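Local atomic coordinates of Cas13d (uncultured Ruminococcus sp, PDB entry 6IV9), a protein that binds CRISPR RNA and, through two HEPN domains, acts in maturation of that guide and in cleavage of target RNA. Residues Val845-Ser850 and Ser908-Phe913; Asn740-Tyr745 and Ser850-Val855; Asn104-Asp109 and Ser118-Phe123. The protein carries 2 engineered substitutions. All blocks are in the same frame, centred on the assembly; numbering follows the deposited sequence.

Contact 1 of 3, residues Val845-Ser850 and Ser908-Phe913; sequences VDSYFS and SIEQLF. With nucleotides of chain B.
Phe849 and Glu910 form the centre of this contact. The CA of Glu910 lies over the middle of one face of the Phe849 ring, 3.9 Å from its centroid, a CH-pi contact that suits a flat apolar ring laid against the CA-H of Glu910. Because CG of Phe849 is anti to its own backbone N (chi1 -180°), the ring reaches across to Glu910, whose CB lies 3.6 Å from Phe849 CD1. On another side Phe849 CD2 comes down over a face of the Phe913 ring, offset toward its rim and 3.5 Å from Phe913 CG; the two ring planes are inclined at 58°.

Beyond this apolar patch, the extended chain of Glu910 carries its carboxylate to Ser847, and Ser847 OG donates to Glu910 OE2 at a very short 2.5 Å. Ser847 is the N-cap of helix 848-861: the same OG accepts from Ser850 N at 2.9 Å, an almost straight bond. Serine fits here because one small hydroxyl can cap the helix and still donate outward. The helix start would probably favour a negative carboxylate and offset some of the repulsion from Asp846, whose OD1 is 4.6 Å from Glu910 OE2. The other carboxylate oxygen, OE1, is bonded to Tyr885.

Further out, Phe913 rests on Val741 and Tyr745 of helix 713-760. The far side of 908-913 meets the guide RNA: Gln911 O is 3.4 Å from C5 of C1 in chain B, and Leu912 packs toward the sugar of that nucleotide.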
loop_
_atom_site.group_PDB
_atom_site.type_symbol
_atom_site.label_atom_id
_atom_site.label_comp_id
_atom_site.label_asym_id
_atom_site.label_seq_id
_atom_site.Cartn_x
_atom_site.Cartn_y
_atom_site.Cartn_z
ATOM N N VAL A 845 23.322 -5.393 13.622
ATOM C CA VAL A 845 22.112 -4.985 12.860
ATOM C C VAL A 845 22.061 -5.875 11.624
ATOM O O VAL A 845 22.831 -5.639 10.723
ATOM C CB VAL A 845 22.226 -3.495 12.513
ATOM C CG1 VAL A 845 20.987 -2.966 11.833
ATOM C CG2 VAL A 845 22.563 -2.671 13.735
ATOM N N ASP A 846 21.223 -6.907 11.627
ATOM C CA ASP A 846 21.218 -7.797 10.437
ATOM C C ASP A 846 19.858 -7.945 9.749
ATOM O O ASP A 846 19.851 -8.563 8.713
ATOM C CB ASP A 846 21.857 -9.145 10.733
ATOM C CG ASP A 846 21.325 -9.758 12.001
ATOM O OD1 ASP A 846 20.286 -9.321 12.454
ATOM O OD2 ASP A 846 21.994 -10.642 12.528
ATOM N N SER A 847 18.784 -7.446 10.343
ATOM C CA SER A 847 17.476 -7.494 9.653
ATOM C C SER A 847 16.513 -6.454 10.220
ATOM O O SER A 847 16.633 -6.102 11.364
ATOM C CB SER A 847 16.883 -8.854 9.723
ATOM O OG SER A 847 16.388 -9.119 11.009
ATOM N N TYR A 848 15.527 -6.066 9.419
ATOM C CA TYR A 848 14.487 -5.134 9.904
ATOM C C TYR A 848 13.708 -5.829 11.019
ATOM O O TYR A 848 13.344 -5.218 11.984
ATOM C CB TYR A 848 13.636 -4.646 8.740
ATOM C CG TYR A 848 14.375 -3.689 7.851
ATOM C CD1 TYR A 848 14.853 -2.496 8.346
ATOM C CD2 TYR A 848 14.622 -3.988 6.532
ATOM C CE1 TYR A 848 15.543 -1.610 7.549
ATOM C CE2 TYR A 848 15.301 -3.108 5.715
ATOM C CZ TYR A 848 15.759 -1.912 6.223
ATOM O OH TYR A 848 16.425 -1.056 5.419
ATOM N N PHE A 849 13.484 -7.120 10.846
ATOM C CA PHE A 849 12.725 -7.886 11.856
ATOM C C PHE A 849 13.470 -7.833 13.192
ATOM O O PHE A 849 12.851 -7.547 14.179
ATOM C CB PHE A 849 12.599 -9.336 11.398
ATOM C CG PHE A 849 11.840 -10.246 12.325
ATOM C CD1 PHE A 849 12.479 -10.899 13.359
ATOM C CD2 PHE A 849 10.492 -10.482 12.151
ATOM C CE1 PHE A 849 11.782 -11.745 14.199
ATOM C CE2 PHE A 849 9.795 -11.321 13.000
ATOM C CZ PHE A 849 10.445 -11.951 14.020
ATOM N N SER A 850 14.773 -8.077 13.187
ATOM C CA SER A 850 15.525 -8.032 14.467
ATOM C C SER A 850 15.572 -6.616 15.048
ATOM O O SER A 850 15.558 -6.489 16.239
ATOM C CB SER A 850 16.860 -8.705 14.430
ATOM O OG SER A 850 17.616 -8.221 13.374
ATOM N N SER A 908 6.471 -14.709 14.276
ATOM C CA SER A 908 7.354 -15.098 15.406
ATOM C C SER A 908 8.725 -15.603 14.954
ATOM O O SER A 908 9.636 -15.521 15.738
ATOM C CB SER A 908 6.697 -16.146 16.256
ATOM O OG SER A 908 5.492 -15.694 16.801
ATOM N N ILE A 909 8.834 -16.122 13.744
ATOM C CA ILE A 909 10.109 -16.710 13.260
ATOM C C ILE A 909 10.677 -15.837 12.147
ATOM O O ILE A 909 10.103 -15.800 11.094
ATOM C CB ILE A 909 9.835 -18.151 12.817
ATOM C CG1 ILE A 909 9.185 -18.915 13.967
ATOM C CG2 ILE A 909 11.097 -18.817 12.320
ATOM C CD1 ILE A 909 8.577 -20.204 13.579
ATOM N N GLU A 910 11.869 -15.309 12.361
ATOM C CA GLU A 910 12.468 -14.322 11.435
ATOM C C GLU A 910 12.567 -14.900 10.021
ATOM O O GLU A 910 12.278 -14.181 9.101
ATOM C CB GLU A 910 13.824 -13.907 11.995
ATOM C CG GLU A 910 14.639 -13.010 11.103
ATOM C CD GLU A 910 15.836 -12.399 11.813
ATOM O OE1 GLU A 910 16.107 -12.751 12.976
ATOM O OE2 GLU A 910 16.492 -11.575 11.210
ATOM N N GLN A 911 12.919 -16.173 9.888
ATOM C CA GLN A 911 13.093 -16.828 8.570
ATOM C C GLN A 911 11.776 -16.896 7.791
ATOM O O GLN A 911 11.847 -16.982 6.603
ATOM C CB GLN A 911 13.796 -18.177 8.699
ATOM C CG GLN A 911 15.051 -18.104 9.548
ATOM C CD GLN A 911 14.780 -18.532 10.970
ATOM O OE1 GLN A 911 14.520 -17.730 11.845
ATOM N NE2 GLN A 911 14.838 -19.838 11.200
ATOM N N LEU A 912 10.643 -16.957 8.471
ATOM C CA LEU A 912 9.337 -17.076 7.781
ATOM C C LEU A 912 8.676 -15.714 7.570
ATOM O O LEU A 912 7.676 -15.663 6.905
ATOM C CB LEU A 912 8.425 -17.916 8.669
ATOM C CG LEU A 912 8.876 -19.346 8.928
ATOM C CD1 LEU A 912 7.826 -20.102 9.696
ATOM C CD2 LEU A 912 9.197 -20.044 7.633
ATOM N N PHE A 913 9.219 -14.669 8.165
ATOM C CA PHE A 913 8.520 -13.366 8.168
ATOM C C PHE A 913 8.360 -12.682 6.806
ATOM O O PHE A 913 7.254 -12.296 6.483
ATOM C CB PHE A 913 9.218 -12.436 9.150
ATOM C CG PHE A 913 8.618 -11.065 9.229
ATOM C CD1 PHE A 913 7.475 -10.834 9.960
ATOM C CD2 PHE A 913 9.200 -10.009 8.566
ATOM C CE1 PHE A 913 6.938 -9.565 10.029
ATOM C CE2 PHE A 913 8.661 -8.742 8.648
ATOM C CZ PHE A 913 7.523 -8.527 9.368
ATOM P P C B 1 10.756 -24.367 10.404
ATOM O OP1 C B 1 9.378 -23.929 10.761
ATOM O OP2 C B 1 11.905 -23.885 11.220
ATOM O "O5'" C B 1 11.089 -23.920 8.911
ATOM C "C5'" C B 1 11.114 -24.812 7.765
ATOM C "C4'" C B 1 10.907 -23.937 6.548
ATOM O "O4'" C B 1 11.804 -22.829 6.571
ATOM C "C3'" C B 1 10.957 -24.514 5.135
ATOM O "O3'" C B 1 9.657 -24.513 4.541
ATOM C "C2'" C B 1 11.854 -23.521 4.367
ATOM O "O2'" C B 1 11.295 -22.921 3.228
ATOM C "C1'" C B 1 11.868 -22.311 5.284
ATOM N N1 C B 1 13.028 -21.416 5.213
ATOM C C2 C B 1 14.323 -21.929 5.347
ATOM O O2 C B 1 14.479 -23.156 5.441
ATOM N N3 C B 1 15.371 -21.074 5.340
ATOM C C4 C B 1 15.160 -19.762 5.221
ATOM N N4 C B 1 16.218 -18.955 5.203
ATOM C C5 C B 1 13.853 -19.217 5.096
ATOM C C6 C B 1 12.827 -20.069 5.116
#

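Contact 2 of 3, residues Asn740-Tyr745 and Ser850-Val855. With nucleotides of chain B.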
loop_
_atom_site.group_PDB
_atom_site.type_symbol
_atom_site.label_atom_id
_atom_site.label_comp_id
_atom_site.label_asym_id
_atom_site.label_seq_id
_atom_site.Cartn_x
_atom_site.Cartn_y
_atom_site.Cartn_z
ATOM N N ASN A 740 6.627 -0.710 7.732
ATOM C CA ASN A 740 6.137 -1.902 6.997
ATOM C C ASN A 740 6.149 -3.135 7.903
ATOM O O ASN A 740 5.234 -3.902 7.833
ATOM C CB ASN A 740 6.859 -2.100 5.670
ATOM C CG ASN A 740 6.509 -1.046 4.645
ATOM O OD1 ASN A 740 5.587 -0.283 4.829
ATOM N ND2 ASN A 740 7.260 -0.995 3.572
ATOM N N VAL A 741 7.189 -3.310 8.703
ATOM C CA VAL A 741 7.207 -4.453 9.658
ATOM C C VAL A 741 6.064 -4.258 10.654
ATOM O O VAL A 741 5.359 -5.177 10.941
ATOM C CB VAL A 741 8.533 -4.539 10.426
ATOM C CG1 VAL A 741 8.427 -5.506 11.578
ATOM C CG2 VAL A 741 9.702 -4.877 9.529
ATOM N N ASN A 742 5.879 -3.032 11.113
ATOM C CA ASN A 742 4.832 -2.735 12.118
ATOM C C ASN A 742 3.451 -3.071 11.559
ATOM O O ASN A 742 2.631 -3.566 12.283
ATOM C CB ASN A 742 4.844 -1.284 12.572
ATOM C CG ASN A 742 3.964 -1.108 13.788
ATOM O OD1 ASN A 742 4.306 -1.566 14.861
ATOM N ND2 ASN A 742 2.817 -0.493 13.607
ATOM N N ALA A 743 3.263 -2.841 10.270
ATOM C CA ALA A 743 1.973 -3.069 9.592
ATOM C C ALA A 743 1.542 -4.534 9.742
ATOM O O ALA A 743 0.374 -4.777 9.888
ATOM C CB ALA A 743 2.104 -2.675 8.151
ATOM N N ARG A 744 2.483 -5.471 9.728
ATOM C CA ARG A 744 2.138 -6.910 9.846
ATOM C C ARG A 744 1.478 -7.164 11.201
ATOM O O ARG A 744 0.613 -7.988 11.274
ATOM C CB ARG A 744 3.392 -7.770 9.684
ATOM C CG ARG A 744 4.031 -7.679 8.314
ATOM C CD ARG A 744 3.185 -8.429 7.323
ATOM N NE ARG A 744 3.291 -9.851 7.509
ATOM C CZ ARG A 744 4.379 -10.551 7.263
ATOM N NH1 ARG A 744 5.387 -10.009 6.623
ATOM N NH2 ARG A 744 4.453 -11.803 7.643
ATOM N N TYR A 745 2.002 -6.524 12.239
ATOM C CA TYR A 745 1.496 -6.623 13.629
ATOM C C TYR A 745 0.129 -5.947 13.755
ATOM O O TYR A 745 -0.717 -6.414 14.477
ATOM C CB TYR A 745 2.595 -6.264 14.627
ATOM C CG TYR A 745 3.747 -7.213 14.488
ATOM C CD1 TYR A 745 4.752 -6.969 13.579
ATOM C CD2 TYR A 745 3.775 -8.401 15.185
ATOM C CE1 TYR A 745 5.786 -7.860 13.397
ATOM C CE2 TYR A 745 4.799 -9.305 15.013
ATOM C CZ TYR A 745 5.807 -9.040 14.109
ATOM O OH TYR A 745 6.807 -9.934 13.917
ATOM N N SER A 850 14.773 -8.077 13.187
ATOM C CA SER A 850 15.525 -8.032 14.467
ATOM C C SER A 850 15.572 -6.616 15.048
ATOM O O SER A 850 15.558 -6.489 16.239
ATOM C CB SER A 850 16.860 -8.705 14.430
ATOM O OG SER A 850 17.616 -8.221 13.374
ATOM N N ILE A 851 15.681 -5.598 14.209
ATOM C CA ILE A 851 15.688 -4.219 14.762
ATOM C C ILE A 851 14.339 -3.952 15.418
ATOM O O ILE A 851 14.310 -3.498 16.510
ATOM C CB ILE A 851 15.943 -3.187 13.658
ATOM C CG1 ILE A 851 17.324 -3.353 13.036
ATOM C CG2 ILE A 851 15.715 -1.787 14.180
ATOM C CD1 ILE A 851 17.536 -2.517 11.816
ATOM N N TYR A 852 13.266 -4.290 14.729
ATOM C CA TYR A 852 11.918 -3.977 15.244
ATOM C C TYR A 852 11.680 -4.674 16.582
ATOM O O TYR A 852 11.242 -4.048 17.501
ATOM C CB TYR A 852 10.904 -4.502 14.231
ATOM C CG TYR A 852 9.468 -4.338 14.636
ATOM C CD1 TYR A 852 8.765 -3.196 14.320
ATOM C CD2 TYR A 852 8.802 -5.330 15.311
ATOM C CE1 TYR A 852 7.445 -3.034 14.686
ATOM C CE2 TYR A 852 7.485 -5.186 15.687
ATOM C CZ TYR A 852 6.802 -4.034 15.379
ATOM O OH TYR A 852 5.510 -3.913 15.741
ATOM N N HIS A 853 11.976 -5.958 16.646
ATOM C CA HIS A 853 11.753 -6.727 17.895
ATOM C C HIS A 853 12.666 -6.235 19.029
ATOM O O HIS A 853 12.222 -6.206 20.155
ATOM C CB HIS A 853 11.714 -8.220 17.602
ATOM C CG HIS A 853 10.439 -8.598 16.938
ATOM N ND1 HIS A 853 9.239 -8.502 17.563
ATOM C CD2 HIS A 853 10.173 -9.008 15.689
ATOM C CE1 HIS A 853 8.297 -8.866 16.743
ATOM N NE2 HIS A 853 8.837 -9.164 15.598
ATOM N N TYR A 854 13.908 -5.889 18.728
ATOM C CA TYR A 854 14.760 -5.401 19.833
ATOM C C TYR A 854 14.178 -4.105 20.404
ATOM O O TYR A 854 14.006 -3.995 21.581
ATOM C CB TYR A 854 16.201 -5.192 19.376
ATOM C CG TYR A 854 17.021 -4.592 20.483
ATOM C CD1 TYR A 854 17.489 -5.381 21.513
ATOM C CD2 TYR A 854 17.255 -3.232 20.552
ATOM C CE1 TYR A 854 18.194 -4.839 22.566
ATOM C CE2 TYR A 854 17.958 -2.671 21.598
ATOM C CZ TYR A 854 18.429 -3.481 22.608
ATOM O OH TYR A 854 19.111 -2.948 23.645
ATOM N N VAL A 855 13.845 -3.159 19.544
ATOM C CA VAL A 855 13.279 -1.867 20.011
ATOM C C VAL A 855 11.955 -2.137 20.719
ATOM O O VAL A 855 11.728 -1.586 21.760
ATOM C CB VAL A 855 13.106 -0.878 18.844
ATOM C CG1 VAL A 855 12.409 0.390 19.276
ATOM C CG2 VAL A 855 14.420 -0.575 18.159
ATOM P P A B 27 -1.907 -12.073 7.605
ATOM O OP1 A B 27 -1.529 -11.379 8.881
ATOM O OP2 A B 27 -3.315 -12.419 7.421
ATOM O "O5'" A B 27 -1.621 -11.265 6.289
ATOM C "C5'" A B 27 -0.316 -10.660 6.164
ATOM C "C4'" A B 27 -0.237 -9.925 4.881
ATOM O "O4'" A B 27 1.035 -9.286 4.769
ATOM C "C3'" A B 27 -0.319 -10.814 3.640
ATOM O "O3'" A B 27 -1.572 -10.669 3.002
ATOM C "C2'" A B 27 0.780 -10.271 2.706
ATOM O "O2'" A B 27 0.284 -9.983 1.406
ATOM C "C1'" A B 27 1.236 -9.000 3.440
ATOM N N9 A B 27 2.636 -8.669 3.236
ATOM C C8 A B 27 3.085 -7.449 2.801
ATOM N N7 A B 27 4.373 -7.405 2.595
ATOM C C5 A B 27 4.811 -8.680 2.933
ATOM C C6 A B 27 6.089 -9.267 2.958
ATOM N N6 A B 27 7.204 -8.624 2.593
ATOM N N1 A B 27 6.178 -10.571 3.318
ATOM C C2 A B 27 5.060 -11.206 3.683
ATOM N N3 A B 27 3.816 -10.742 3.759
ATOM C C4 A B 27 3.755 -9.463 3.351
#
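Val741 presses CG1 onto one face of the Tyr852 ring, 3.4 Å from Tyr852 CG and displaced toward the rim. A branched valine is well placed here, since CG1, anti to the backbone N (chi1 168°), supplies a methyl for a CH-pi contact. At the far end of the same ring, Tyr852 OH donates to Asn742 OD1 over 2.8 Å, with the donor tilted 27° from the carbonyl plane. The amide oxygen thus takes a buried hydroxyl, while Asn742 ND2 is used by Ile826 O. A phenylalanine in place of Tyr852 would lack the hydroxyl and would probably leave Asn742 OD1 without this donor, the amide then being held through ND2 alone among the bonds described.

The second polar link is similarly short. His853 NE2 gives its N-H to Tyr745 OH at 2.7 Å, and the oxygen lies in the imidazole plane; Tyr745 OH is also hydrogen-bonded to Leu907 O, so two bonds grip the phenol.

Between these two links the fit is looser. The Tyr745 and Tyr852 rings are nearly parallel, yet slid so far that they barely overlap, with centroids 5.2 Å apart. Tyr745, Tyr852 and His853 together make an aromatic cluster bridging helix segments whose axes come no nearer than 10.6 Å.

Away from the cluster, Arg744 turns to the RNA, where its bent chain lays one guanidinium face against A27 of chain B, NH1 being 3.2 Å from C2 of that base.

Helix 713-760 meets helix 848-861 here, the segments 740-745 and 850-855 crossing at -66°, and helix 816-827 covers the cluster through Tyr822 and Ile826.

Contact 3 of 3, residues Asn104-Asp109 and Ser118-Phe123; sequences NIELGD and SSKHGF
Asn104 holds Lys120 and His121 through different atoms. Its backbone O accepts from Lys120 N at 3.0 Å, from above the carbonyl plane. Its side-chain OD1 lies at the edge of the His121 ring and takes a weak bond from His121 NE2, 3.1 Å away, while ND2 is bonded to Ser74 OG. Lys120, all its torsions beyond CG extended, runs along the backbone of the opposing strand; its CE comes within 3.4 Å of Ile105 O, and its NZ goes on to Ser103 OG. Lysine suits this place: methylenes lie along the strand while the amino group reaches a polar partner.

These residues lie at the open end of a beta hairpin, strands 105-110 and 114-119, in a three-stranded antiparallel sheet. Glu106 and Ser118 are a hydrogen-bonded pair, with Glu106 N to Ser118 O 2.8 Å and the return bond, Ser118 N to Glu106 O, 3.0 Å.

Past the pair, Ser119 sets OG anti to its backbone N (chi1 169°), which brings it back to accept from His121 N at 2.9 Å, an ST turn that bends the chain out of the strand. A water bridges Ser119 OG to Asn104 O. Ile105 packs against Phe117 and Glu84 of strand 81-88.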
loop_
_atom_site.group_PDB
_atom_site.type_symbol
_atom_site.label_atom_id
_atom_site.label_comp_id
_atom_site.label_asym_id
_atom_site.label_seq_id
_atom_site.Cartn_x
_atom_site.Cartn_y
_atom_site.Cartn_z
ATOM N N ASN A 104 -11.883 -23.236 -22.738
ATOM C CA ASN A 104 -10.407 -23.214 -22.617
ATOM C C ASN A 104 -9.856 -24.554 -22.138
ATOM O O ASN A 104 -8.669 -24.763 -22.254
ATOM C CB ASN A 104 -9.978 -22.124 -21.645
ATOM C CG ASN A 104 -10.391 -20.775 -22.167
ATOM O OD1 ASN A 104 -10.145 -20.477 -23.318
ATOM N ND2 ASN A 104 -11.053 -19.987 -21.349
ATOM N N ILE A 105 -10.706 -25.403 -21.587
ATOM C CA ILE A 105 -10.217 -26.690 -21.051
ATOM C C ILE A 105 -11.186 -27.799 -21.429
ATOM O O ILE A 105 -12.352 -27.523 -21.595
ATOM C CB ILE A 105 -10.034 -26.595 -19.535
ATOM C CG1 ILE A 105 -11.322 -26.158 -18.847
ATOM C CG2 ILE A 105 -8.871 -25.686 -19.198
ATOM C CD1 ILE A 105 -11.237 -26.142 -17.355
ATOM N N GLU A 106 -10.655 -29.009 -21.545
ATOM C CA GLU A 106 -11.445 -30.213 -21.880
ATOM C C GLU A 106 -11.453 -31.088 -20.636
ATOM O O GLU A 106 -10.398 -31.369 -20.127
ATOM C CB GLU A 106 -10.798 -30.938 -23.053
ATOM C CG GLU A 106 -11.425 -32.270 -23.357
ATOM C CD GLU A 106 -11.863 -32.445 -24.795
ATOM O OE1 GLU A 106 -11.197 -31.905 -25.686
ATOM O OE2 GLU A 106 -12.865 -33.130 -25.019
ATOM N N LEU A 107 -12.631 -31.437 -20.150
ATOM C CA LEU A 107 -12.703 -32.281 -18.950
ATOM C C LEU A 107 -12.607 -33.746 -19.356
ATOM O O LEU A 107 -13.310 -34.163 -20.250
ATOM C CB LEU A 107 -14.007 -31.999 -18.209
ATOM C CG LEU A 107 -14.046 -32.423 -16.747
ATOM C CD1 LEU A 107 -12.933 -31.768 -15.972
ATOM C CD2 LEU A 107 -15.385 -32.093 -16.119
ATOM N N GLY A 108 -11.734 -34.470 -18.690
ATOM C CA GLY A 108 -11.582 -35.905 -18.925
ATOM C C GLY A 108 -12.358 -36.672 -17.880
ATOM O O GLY A 108 -13.475 -36.299 -17.583
ATOM N N ASP A 109 -11.760 -37.705 -17.328
ATOM C CA ASP A 109 -12.481 -38.525 -16.336
ATOM C C ASP A 109 -12.613 -37.782 -15.009
ATOM O O ASP A 109 -11.674 -37.136 -14.611
ATOM C CB ASP A 109 -11.796 -39.875 -16.176
ATOM C CG ASP A 109 -12.450 -40.745 -15.137
ATOM O OD1 ASP A 109 -13.624 -41.056 -15.300
ATOM O OD2 ASP A 109 -11.774 -41.081 -14.177
ATOM N N SER A 118 -7.410 -31.224 -19.671
ATOM C CA SER A 118 -6.301 -30.747 -20.511
ATOM C C SER A 118 -6.696 -29.405 -21.117
ATOM O O SER A 118 -7.863 -29.079 -21.125
ATOM C CB SER A 118 -5.922 -31.774 -21.545
ATOM O OG SER A 118 -6.968 -31.981 -22.452
ATOM N N SER A 119 -5.703 -28.645 -21.531
ATOM C CA SER A 119 -5.930 -27.344 -22.185
ATOM C C SER A 119 -6.428 -27.568 -23.610
ATOM O O SER A 119 -5.990 -28.501 -24.231
ATOM C CB SER A 119 -4.669 -26.543 -22.188
ATOM O OG SER A 119 -4.800 -25.425 -23.018
ATOM N N LYS A 120 -7.303 -26.701 -24.089
ATOM C CA LYS A 120 -7.763 -26.771 -25.491
ATOM C C LYS A 120 -6.866 -25.871 -26.348
ATOM O O LYS A 120 -7.105 -25.796 -27.537
ATOM C CB LYS A 120 -9.220 -26.316 -25.571
ATOM C CG LYS A 120 -10.231 -27.365 -25.155
ATOM C CD LYS A 120 -11.656 -26.970 -25.345
ATOM C CE LYS A 120 -12.602 -28.066 -24.910
ATOM N NZ LYS A 120 -13.971 -27.574 -24.638
ATOM N N HIS A 121 -5.905 -25.189 -25.731
ATOM C CA HIS A 121 -5.060 -24.206 -26.451
ATOM C C HIS A 121 -3.574 -24.554 -26.463
ATOM O O HIS A 121 -2.806 -23.668 -26.734
ATOM C CB HIS A 121 -5.363 -22.779 -26.000
ATOM C CG HIS A 121 -6.808 -22.446 -26.067
ATOM N ND1 HIS A 121 -7.496 -22.420 -27.240
ATOM C CD2 HIS A 121 -7.693 -22.134 -25.111
ATOM C CE1 HIS A 121 -8.742 -22.110 -27.006
ATOM N NE2 HIS A 121 -8.883 -21.925 -25.718
ATOM N N GLY A 122 -3.202 -25.788 -26.171
ATOM C CA GLY A 122 -1.790 -26.179 -26.312
ATOM C C GLY A 122 -0.913 -26.167 -25.077
ATOM O O GLY A 122 0.273 -26.354 -25.255
ATOM N N PHE A 123 -1.454 -25.964 -23.875
ATOM C CA PHE A 123 -0.552 -25.989 -22.701
ATOM C C PHE A 123 0.034 -27.393 -22.600
ATOM O O PHE A 123 -0.697 -28.354 -22.656
ATOM C CB PHE A 123 -1.304 -25.747 -21.394
ATOM C CG PHE A 123 -0.454 -26.026 -20.186
ATOM C CD1 PHE A 123 0.460 -25.093 -19.734
ATOM C CD2 PHE A 123 -0.538 -27.232 -19.523
ATOM C CE1 PHE A 123 1.246 -25.351 -18.630
ATOM C CE2 PHE A 123 0.259 -27.492 -18.427
ATOM C CZ PHE A 123 1.150 -26.554 -17.986
HETATM O O HOH W 1 -6.218 -23.666 -21.537
HETATM O O HOH W 2 -8.703 -33.920 -21.222
#

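Overall arrangement
Contacts 1 and 2 are neighbours, their centres about 9 Å apart. They share Ser850 and helix 848-861, and their segments alternate along the chain. They also touch directly: Phe913 O is 3.0 Å from Arg744 NH1, a probable hydrogen bond, and Phe849 CE2 packs 3.4 Å from Tyr745 OH. Together they tie the C-terminal segment 908-913 to helix 713-760, and each reaches the guide RNA, through C1 and A27 of chain B respectively. Contact 3 stands apart in a small N-terminal sheet, its centre about 43 Å from that of contact 1 and about 46 Å from that of contact 2; its nearest atom is about 8 Å from the bound nucleic acid.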